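Local coordinates for protein glycosyltransferase (duf1792) (Streptococcus sanguinis, PDB 5V4A) that transfers sugar from a nucleotide-activated donor, this GT-D-fold C-terminal part of a longer protein binding UDP in its pocket, at residues 9-12 / 13-17; 71-74 / 75-79; 91-94 / 95-99; 189-193 / 194-198. All coordinates share one frame; numbering follows the deposited sequence.

Contact 1 of 4, residues 9-12 / 13-17; sequences LSIN and QSLDY
Ser10 and Gln13 face each other across the first turn of helix 11-21, where the backbone leaves an extended run at Leu9 and Ser10 and winds into a helix with Ser10 at the N-cap. The two residues form a capping box. Ser10 OG accepts from Gln13 N (3.1 Å), while Ser10 N donates almost straight, at 170°, to a lone pair of Gln13 OE1 in its carbonyl plane. The Gln13 side chain runs back toward the start of the helix to make this return bond, and Leu9 crosses it at about a right angle, with Leu9 CD2 3.7 Å from Gln13 OE1. One step on, Ile11 CG2 packs beside Leu15 CD1, the two side chains pointing the same way, toward helix 127-138. Lys133 of that helix binds Asn12 OD1 and forms a salt bridge with Asp16 OD1, and Asn12 packs on Asn12 of the second subunit. Ser14 OG also accepts from Ser111 N, a link to strand 110-111. With its hydroxyl anti to the carbonyl carbon (chi1 -56°), Ser14 folds back on the preceding turn: Ser10 O takes Ser14 N on one face of its plane at 2.9 Å and Ser14 OG on the other at 2.8 Å.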
# COMPACT_ATOMS: atom_id res chain seq x y z
N LEU A 9 7.27 -6.62 -15.12
CA LEU A 9 7.44 -5.99 -13.81
C LEU A 9 7.05 -6.94 -12.69
O LEU A 9 6.25 -7.86 -12.87
CB LEU A 9 6.59 -4.74 -13.70
CG LEU A 9 6.85 -3.58 -14.65
CD1 LEU A 9 5.98 -2.42 -14.25
CD2 LEU A 9 8.30 -3.22 -14.58
N SER A 10 7.61 -6.69 -11.51
CA SER A 10 7.15 -7.36 -10.29
C SER A 10 5.75 -6.85 -9.91
O SER A 10 5.24 -5.87 -10.45
CB SER A 10 8.12 -7.11 -9.15
OG SER A 10 8.19 -5.72 -8.82
N ILE A 11 5.14 -7.54 -8.94
CA ILE A 11 3.89 -7.05 -8.36
C ILE A 11 4.08 -5.67 -7.73
O ILE A 11 3.21 -4.79 -7.84
CB ILE A 11 3.36 -8.06 -7.32
CG1 ILE A 11 2.83 -9.32 -8.02
CG2 ILE A 11 2.28 -7.41 -6.48
CD1 ILE A 11 2.49 -10.43 -7.07
N ASN A 12 5.19 -5.47 -7.03
CA ASN A 12 5.43 -4.17 -6.41
C ASN A 12 5.49 -3.08 -7.48
O ASN A 12 4.84 -2.04 -7.37
CB ASN A 12 6.73 -4.19 -5.61
CG ASN A 12 6.50 -4.29 -4.12
OD1 ASN A 12 5.47 -3.87 -3.60
ND2 ASN A 12 7.47 -4.86 -3.42
N GLN A 13 6.24 -3.34 -8.55
CA GLN A 13 6.39 -2.32 -9.59
C GLN A 13 5.09 -2.09 -10.36
O GLN A 13 4.80 -0.96 -10.76
CB GLN A 13 7.52 -2.73 -10.53
CG GLN A 13 8.90 -2.57 -9.93
CD GLN A 13 9.98 -3.24 -10.76
OE1 GLN A 13 9.76 -4.29 -11.36
NE2 GLN A 13 11.15 -2.62 -10.81
N SER A 14 4.31 -3.15 -10.59
CA SER A 14 3.05 -3.01 -11.33
C SER A 14 2.03 -2.21 -10.53
O SER A 14 1.39 -1.30 -11.06
CB SER A 14 2.47 -4.38 -11.69
OG SER A 14 3.40 -5.16 -12.41
N LEU A 15 1.85 -2.56 -9.24
CA LEU A 15 0.92 -1.81 -8.40
C LEU A 15 1.33 -0.34 -8.29
O LEU A 15 0.49 0.55 -8.42
CB LEU A 15 0.82 -2.47 -7.01
CG LEU A 15 0.13 -3.84 -7.00
CD1 LEU A 15 0.16 -4.41 -5.59
CD2 LEU A 15 -1.30 -3.73 -7.52
N ASP A 16 2.63 -0.07 -8.11
CA ASP A 16 3.09 1.32 -8.05
C ASP A 16 2.80 2.07 -9.35
O ASP A 16 2.56 3.29 -9.32
CB ASP A 16 4.59 1.37 -7.77
CG ASP A 16 4.95 1.06 -6.31
OD1 ASP A 16 4.04 0.88 -5.47
OD2 ASP A 16 6.15 0.91 -6.07
N TYR A 17 2.86 1.39 -10.49
CA TYR A 17 2.55 2.05 -11.76
C TYR A 17 1.10 2.49 -11.81
O TYR A 17 0.79 3.62 -12.21
CB TYR A 17 2.88 1.13 -12.95
CG TYR A 17 2.85 1.83 -14.32
CD1 TYR A 17 1.71 1.85 -15.09
CD2 TYR A 17 3.97 2.49 -14.80
CE1 TYR A 17 1.68 2.47 -16.34
CE2 TYR A 17 3.96 3.14 -16.02
CZ TYR A 17 2.81 3.13 -16.79
OH TYR A 17 2.80 3.76 -18.01

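Contact 2 of 4, residues 71-74 / 75-79; sequences PDVF and TGLER
Asp72 and Arg79 are joined by a salt bridge that spans the bend of the loop. The guanidinium comes end-on, one nitrogen to each oxygen: Arg79 NH1 to Asp72 OD2 at 2.9 Å and Arg79 NH2 to Asp72 OD1 at 3.1 Å. The two flat groups are nevertheless far from coplanar, at 78°, and both carboxylate oxygens are met from above their plane. Asp72 is presented by an inverse gamma turn centred on it, with CG anti to the backbone N (chi1 -172°).

Hydrogen bonds to backbone carbonyls hold the guanidinium as well, NH2 being shared with the salt bridge. Arg79 NE donates to Gly76 O at 2.7 Å, close to the guanidinium plane, and Arg79 NH2 reaches Thr75 O at 2.8 Å. Gly76 O also receives Arg79 N, from the opposite face of its plane to NE. The arginine thus ties together the connection between strand 66-70 and helix 82-103, part of a beta-alpha-beta unit of the GT-D fold, as the chain enters the 3-10 turn 77-79.

Apolar contact is slighter. Leu77 CD2 lies 4.0 Å from Val73 CB, while Val73 also packs on Trp88 and Phe113. The Phe74 ring carries Val73 CG2 over the centre of one face, 4.3 Å above its plane, and meets Tyr100 edge to face.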
# COMPACT_ATOMS: atom_id res chain seq x y z
N PRO A 71 2.18 -13.22 -17.28
CA PRO A 71 2.68 -13.93 -16.10
C PRO A 71 4.18 -13.68 -15.93
O PRO A 71 4.94 -13.69 -16.90
CB PRO A 71 2.36 -15.40 -16.39
CG PRO A 71 2.07 -15.48 -17.84
CD PRO A 71 1.59 -14.14 -18.27
N ASP A 72 4.58 -13.41 -14.68
CA ASP A 72 5.99 -13.15 -14.34
C ASP A 72 6.71 -14.49 -14.15
O ASP A 72 7.09 -14.88 -13.04
CB ASP A 72 6.05 -12.25 -13.11
CG ASP A 72 7.45 -11.77 -12.79
OD1 ASP A 72 8.40 -12.17 -13.49
OD2 ASP A 72 7.59 -10.97 -11.83
N VAL A 73 6.91 -15.20 -15.26
CA VAL A 73 7.38 -16.58 -15.22
C VAL A 73 8.59 -16.81 -16.12
O VAL A 73 9.19 -17.88 -16.10
CB VAL A 73 6.25 -17.56 -15.60
CG1 VAL A 73 5.06 -17.38 -14.67
CG2 VAL A 73 5.84 -17.37 -17.05
N PHE A 74 8.96 -15.80 -16.90
CA PHE A 74 10.08 -16.00 -17.81
C PHE A 74 11.43 -15.92 -17.12
O PHE A 74 12.46 -16.11 -17.77
CB PHE A 74 9.99 -14.99 -18.95
CG PHE A 74 8.66 -14.98 -19.64
CD1 PHE A 74 8.34 -15.96 -20.57
CD2 PHE A 74 7.70 -14.04 -19.31
CE1 PHE A 74 7.09 -15.97 -21.19
CE2 PHE A 74 6.46 -14.04 -19.93
CZ PHE A 74 6.15 -15.01 -20.87
N THR A 75 11.44 -15.68 -15.81
CA THR A 75 12.67 -15.65 -15.03
C THR A 75 12.32 -15.92 -13.58
O THR A 75 11.16 -15.84 -13.17
CB THR A 75 13.39 -14.31 -15.17
OG1 THR A 75 14.71 -14.42 -14.64
CG2 THR A 75 12.63 -13.22 -14.41
N GLY A 76 13.35 -16.23 -12.79
CA GLY A 76 13.24 -16.36 -11.35
C GLY A 76 12.04 -17.11 -10.82
O GLY A 76 11.32 -16.61 -9.94
N LEU A 77 11.79 -18.32 -11.33
CA LEU A 77 10.68 -19.13 -10.86
C LEU A 77 10.86 -19.59 -9.41
O LEU A 77 9.89 -20.07 -8.81
CB LEU A 77 10.49 -20.35 -11.76
CG LEU A 77 9.80 -20.21 -13.11
CD1 LEU A 77 9.70 -21.56 -13.79
CD2 LEU A 77 8.41 -19.63 -12.94
N GLU A 78 12.06 -19.45 -8.84
CA GLU A 78 12.29 -19.76 -7.43
C GLU A 78 11.42 -18.95 -6.49
O GLU A 78 11.35 -19.27 -5.29
CB GLU A 78 13.77 -19.52 -7.07
CG GLU A 78 14.75 -19.90 -8.17
CD GLU A 78 14.97 -18.79 -9.17
OE1 GLU A 78 15.45 -19.07 -10.29
OE2 GLU A 78 14.65 -17.63 -8.83
N ARG A 79 10.78 -17.89 -6.98
CA ARG A 79 9.89 -17.08 -6.15
C ARG A 79 8.60 -17.79 -5.80
O ARG A 79 7.89 -17.35 -4.89
CB ARG A 79 9.58 -15.78 -6.88
CG ARG A 79 10.75 -14.82 -6.93
CD ARG A 79 10.50 -13.70 -7.91
NE ARG A 79 10.40 -14.20 -9.27
CZ ARG A 79 9.99 -13.46 -10.30
NH1 ARG A 79 9.65 -12.20 -10.12
NH2 ARG A 79 9.92 -14.00 -11.52

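Contact 3 of 4, residues 91-94 / 95-99; sequences NHLP and HFLEK
His92 and Phe96 make the close-packed side of this helical turn. Their rings form an offset edge-to-face pair, the edge of Phe96 directed at the face of His92, with centroids 5.0 Å apart and planes at 67°. Phe96 CD2 carries the contact, 3.4 Å from His92 CE1 and displaced toward the rim of the imidazole. Different first torsions bring the rings together: His92 CG is anti to its backbone N (chi1 -167°), which sends the imidazole along the helix toward Phe96, whereas Phe96 CG is anti to its carbonyl carbon. Beneath them Phe96 N donates to His92 O at 2.9 Å. The rotation of the imidazole is further fixed by Tyr100, whose OH is hydrogen-bonded to His92 NE2, and by the ring of Trp88, which meets it edge to face. On the face turned to the Phe74 loop, Leu93 CD2 and Leu97 CD1 form a looser apolar pair, 4.2 Å apart.

The solvent side, at Pro94 and His95, is more polar. His95 turns back along the helix and gives its ND1 proton to Asn91 O at 3.1 Å, nearly straight at 167° and in the plane of both ring and carbonyl. Pro94 has no N-H to offer the preceding turn, and the helix is kinked there; a water accepts from Glu98 N at 2.9 Å and donates weakly to Pro94 O.

Helix 82-103 is the crossover helix of the beta-alpha-beta unit between strands 66-70 and 110-111. His92 and Phe96 pack against Met33 of helix 30-36, while Leu93 and Leu97 rest on Phe74 in the loop leaving strand 66-70.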
# COMPACT_ATOMS: atom_id res chain seq x y z
N ASN A 91 5.04 -27.50 -18.04
CA ASN A 91 3.75 -27.61 -18.72
C ASN A 91 3.47 -26.41 -19.62
O ASN A 91 3.29 -26.58 -20.83
CB ASN A 91 2.64 -27.80 -17.68
CG ASN A 91 1.34 -28.27 -18.30
OD1 ASN A 91 1.28 -28.60 -19.48
ND2 ASN A 91 0.29 -28.33 -17.48
N HIS A 92 3.43 -25.20 -19.08
CA HIS A 92 2.99 -24.06 -19.88
C HIS A 92 4.06 -23.60 -20.86
O HIS A 92 3.83 -23.56 -22.08
CB HIS A 92 2.57 -22.91 -18.97
CG HIS A 92 1.82 -21.83 -19.68
ND1 HIS A 92 0.53 -22.01 -20.15
CD2 HIS A 92 2.17 -20.57 -20.02
CE1 HIS A 92 0.12 -20.90 -20.73
NE2 HIS A 92 1.10 -20.01 -20.67
N LEU A 93 5.23 -23.24 -20.35
CA LEU A 93 6.29 -22.66 -21.16
C LEU A 93 6.85 -23.65 -22.17
O LEU A 93 7.25 -23.23 -23.27
CB LEU A 93 7.39 -22.09 -20.27
CG LEU A 93 6.95 -20.83 -19.51
CD1 LEU A 93 8.01 -20.42 -18.50
CD2 LEU A 93 6.66 -19.68 -20.47
N PRO A 94 6.98 -24.94 -21.85
CA PRO A 94 7.29 -25.91 -22.92
C PRO A 94 6.36 -25.81 -24.13
O PRO A 94 6.84 -25.85 -25.26
CB PRO A 94 7.16 -27.26 -22.20
CG PRO A 94 7.61 -26.94 -20.80
CD PRO A 94 7.13 -25.55 -20.51
N HIS A 95 5.05 -25.68 -23.91
CA HIS A 95 4.11 -25.56 -25.02
C HIS A 95 4.21 -24.20 -25.70
O HIS A 95 4.34 -24.12 -26.93
CB HIS A 95 2.67 -25.80 -24.55
CG HIS A 95 2.28 -27.24 -24.51
ND1 HIS A 95 2.33 -28.00 -23.36
CD2 HIS A 95 1.82 -28.07 -25.48
CE1 HIS A 95 1.92 -29.23 -23.62
NE2 HIS A 95 1.60 -29.30 -24.91
N PHE A 96 4.16 -23.11 -24.93
CA PHE A 96 3.78 -21.81 -25.49
C PHE A 96 4.88 -20.75 -25.45
O PHE A 96 4.59 -19.59 -25.76
CB PHE A 96 2.55 -21.27 -24.77
CG PHE A 96 1.37 -22.20 -24.79
CD1 PHE A 96 0.91 -22.73 -25.98
CD2 PHE A 96 0.72 -22.54 -23.61
CE1 PHE A 96 -0.18 -23.59 -26.01
CE2 PHE A 96 -0.36 -23.40 -23.62
CZ PHE A 96 -0.82 -23.93 -24.83
N LEU A 97 6.12 -21.09 -25.08
CA LEU A 97 7.13 -20.05 -24.96
C LEU A 97 7.37 -19.34 -26.29
O LEU A 97 7.47 -18.11 -26.34
CB LEU A 97 8.45 -20.62 -24.43
CG LEU A 97 9.60 -19.60 -24.40
CD1 LEU A 97 9.23 -18.36 -23.58
CD2 LEU A 97 10.88 -20.22 -23.87
N GLU A 98 7.43 -20.10 -27.38
CA GLU A 98 7.65 -19.50 -28.69
C GLU A 98 6.46 -18.68 -29.16
O GLU A 98 6.63 -17.76 -29.96
CB GLU A 98 7.98 -20.59 -29.72
CG GLU A 98 8.55 -20.08 -31.04
CD GLU A 98 9.92 -19.45 -30.88
OE1 GLU A 98 10.25 -18.52 -31.65
OE2 GLU A 98 10.69 -19.90 -30.00
N LYS A 99 5.26 -18.97 -28.64
CA LYS A 99 4.11 -18.11 -28.93
C LYS A 99 4.22 -16.80 -28.17
O LYS A 99 3.96 -15.72 -28.73
CB LYS A 99 2.80 -18.82 -28.58
CG LYS A 99 2.36 -19.86 -29.62
CD LYS A 99 0.87 -20.16 -29.53
CE LYS A 99 0.52 -21.32 -30.45
NZ LYS A 99 0.76 -20.93 -31.87
O HOH W 1 7.79 -22.92 -26.91

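Contact 4 of 4, residues 189-193 / 194-198; sequences EHADN and RLILT
Arg194 N donates to Ala191 O at 2.7 Å, a nearly straight bond (164°) that closes a tight reversal of the chain. The aliphatic part of the arginine continues along the same carbonyl: Arg194 CG lies 3.1 Å from Ala191 O, and Arg194 CD comes within 3.8 Å of His190 O. Farther along, Ala191 CB approaches Ile196 CD1 at 4.3 Å, a light apolar touch between the turn and the new strand.

Two waters bridge the turn. One accepts from Arg194 NE at 2.6 Å, in the plane of the guanidinium, and donates to both His190 O and Asp192 OD1. It therefore bridges two opposite charges whose atoms do not meet directly, Asp192 OD1 and Arg194 NE being 5.2 Å apart. The second donates to Asp192 O at 2.7 Å and to Arg194 O, spanning the reversal through its backbone.

The reversal itself is a type II' beta turn from Ala191 to Arg194. Asp192 occupies its second position with positive phi (48°), and the turn leads from helix 180-190 into strand 195-199 of the five-stranded parallel sheet, a helix-to-strand link of its alternating alpha/beta architecture.

Beyond the waters, the Arg194 side chain, extended from CG to NE, carries its guanidinium to strands 142-148 and 165-171, where NH1 is hydrogen-bonded to Leu143 O and Ser165 OG. The strand is set in the sheet between 142-148 and 218-220: Leu195 pairs through its backbone with Asp142 and Leu144, and Ile196 with Arg217 and Leu219.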
# COMPACT_ATOMS: atom_id res chain seq x y z
N GLU A 189 -24.68 2.33 -18.98
CA GLU A 189 -25.87 2.82 -18.31
C GLU A 189 -25.66 3.07 -16.82
O GLU A 189 -26.34 3.93 -16.24
CB GLU A 189 -27.03 1.83 -18.49
CG GLU A 189 -28.41 2.43 -18.21
CD GLU A 189 -29.23 1.61 -17.22
OE1 GLU A 189 -30.10 2.20 -16.54
OE2 GLU A 189 -29.01 0.39 -17.13
N HIS A 190 -24.72 2.37 -16.18
CA HIS A 190 -24.59 2.45 -14.73
C HIS A 190 -23.24 2.98 -14.25
O HIS A 190 -23.08 3.19 -13.04
CB HIS A 190 -24.81 1.07 -14.09
CG HIS A 190 -26.19 0.54 -14.32
ND1 HIS A 190 -27.29 1.04 -13.67
CD2 HIS A 190 -26.64 -0.44 -15.13
CE1 HIS A 190 -28.37 0.38 -14.06
NE2 HIS A 190 -28.00 -0.51 -14.96
N ALA A 191 -22.29 3.23 -15.14
CA ALA A 191 -20.94 3.51 -14.68
C ALA A 191 -20.83 4.90 -14.07
O ALA A 191 -20.12 5.09 -13.08
CB ALA A 191 -19.94 3.34 -15.82
N ASP A 192 -21.54 5.88 -14.63
CA ASP A 192 -21.42 7.28 -14.18
C ASP A 192 -19.92 7.57 -14.09
O ASP A 192 -19.18 7.23 -15.02
CB ASP A 192 -22.20 7.48 -12.87
CG ASP A 192 -23.70 7.58 -13.08
OD1 ASP A 192 -24.45 7.04 -12.23
OD2 ASP A 192 -24.14 8.23 -14.04
N ASN A 193 -19.42 8.09 -12.98
CA ASN A 193 -17.99 8.31 -12.82
C ASN A 193 -17.34 7.24 -11.94
O ASN A 193 -16.24 7.47 -11.42
CB ASN A 193 -17.76 9.71 -12.26
CG ASN A 193 -18.19 10.80 -13.23
OD1 ASN A 193 -17.65 10.91 -14.33
ND2 ASN A 193 -19.17 11.61 -12.83
N ARG A 194 -17.96 6.06 -11.79
CA ARG A 194 -17.40 5.06 -10.89
C ARG A 194 -16.16 4.39 -11.47
O ARG A 194 -15.98 4.31 -12.69
CB ARG A 194 -18.44 3.98 -10.55
CG ARG A 194 -19.78 4.51 -10.09
CD ARG A 194 -20.86 3.44 -9.94
NE ARG A 194 -21.91 3.90 -9.03
CZ ARG A 194 -21.90 3.75 -7.70
NH1 ARG A 194 -20.92 3.09 -7.09
NH2 ARG A 194 -22.90 4.25 -6.98
N LEU A 195 -15.29 3.91 -10.58
CA LEU A 195 -14.17 3.08 -10.99
C LEU A 195 -14.68 1.67 -11.30
O LEU A 195 -15.40 1.09 -10.49
CB LEU A 195 -13.12 3.01 -9.88
CG LEU A 195 -11.97 1.99 -10.00
CD1 LEU A 195 -11.14 2.26 -11.23
CD2 LEU A 195 -11.09 2.04 -8.74
N ILE A 196 -14.33 1.15 -12.48
CA ILE A 196 -14.84 -0.15 -12.93
C ILE A 196 -13.80 -1.21 -12.58
O ILE A 196 -12.63 -1.08 -12.96
CB ILE A 196 -15.13 -0.14 -14.44
CG1 ILE A 196 -16.19 0.91 -14.77
CG2 ILE A 196 -15.64 -1.52 -14.88
CD1 ILE A 196 -16.16 1.40 -16.23
N LEU A 197 -14.23 -2.24 -11.85
CA LEU A 197 -13.41 -3.42 -11.56
C LEU A 197 -14.06 -4.63 -12.22
O LEU A 197 -15.27 -4.80 -12.15
CB LEU A 197 -13.29 -3.71 -10.06
CG LEU A 197 -12.93 -2.59 -9.09
CD1 LEU A 197 -12.94 -3.07 -7.59
CD2 LEU A 197 -11.59 -2.06 -9.51
N THR A 198 -13.25 -5.49 -12.83
CA THR A 198 -13.84 -6.64 -13.52
C THR A 198 -13.13 -7.93 -13.12
O THR A 198 -11.90 -7.96 -12.93
CB THR A 198 -13.86 -6.43 -15.06
OG1 THR A 198 -14.69 -7.43 -15.67
CG2 THR A 198 -12.48 -6.52 -15.65
O HOH W 2 -23.74 4.86 -10.67
O HOH W 3 -16.92 5.78 -15.07

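In the fold
Contact 2 touches both contact 1 and contact 3, which do not meet each other, their nearest atoms about 14 Å apart; contact 4 stands apart from all three. Contact 1 meets contact 2 where Leu9 O lies 3.5 Å from Asp72 OD2, and contact 2 meets contact 3 through Phe74 CE1 and Leu93 CD2, 3.8 Å apart; each of these pairs has centres about 14 Å apart. Contact 4 belongs to the five-stranded sheet, its centre about 36 Å from that of contact 3. None touches UDP, the closest side chains lying about 11 Å (Ile11 and His92), about 12 Å (Val73) and about 13 Å (Ile196) away. Ile11 is also about 6 Å from the side chain of UDP-binding Arg116.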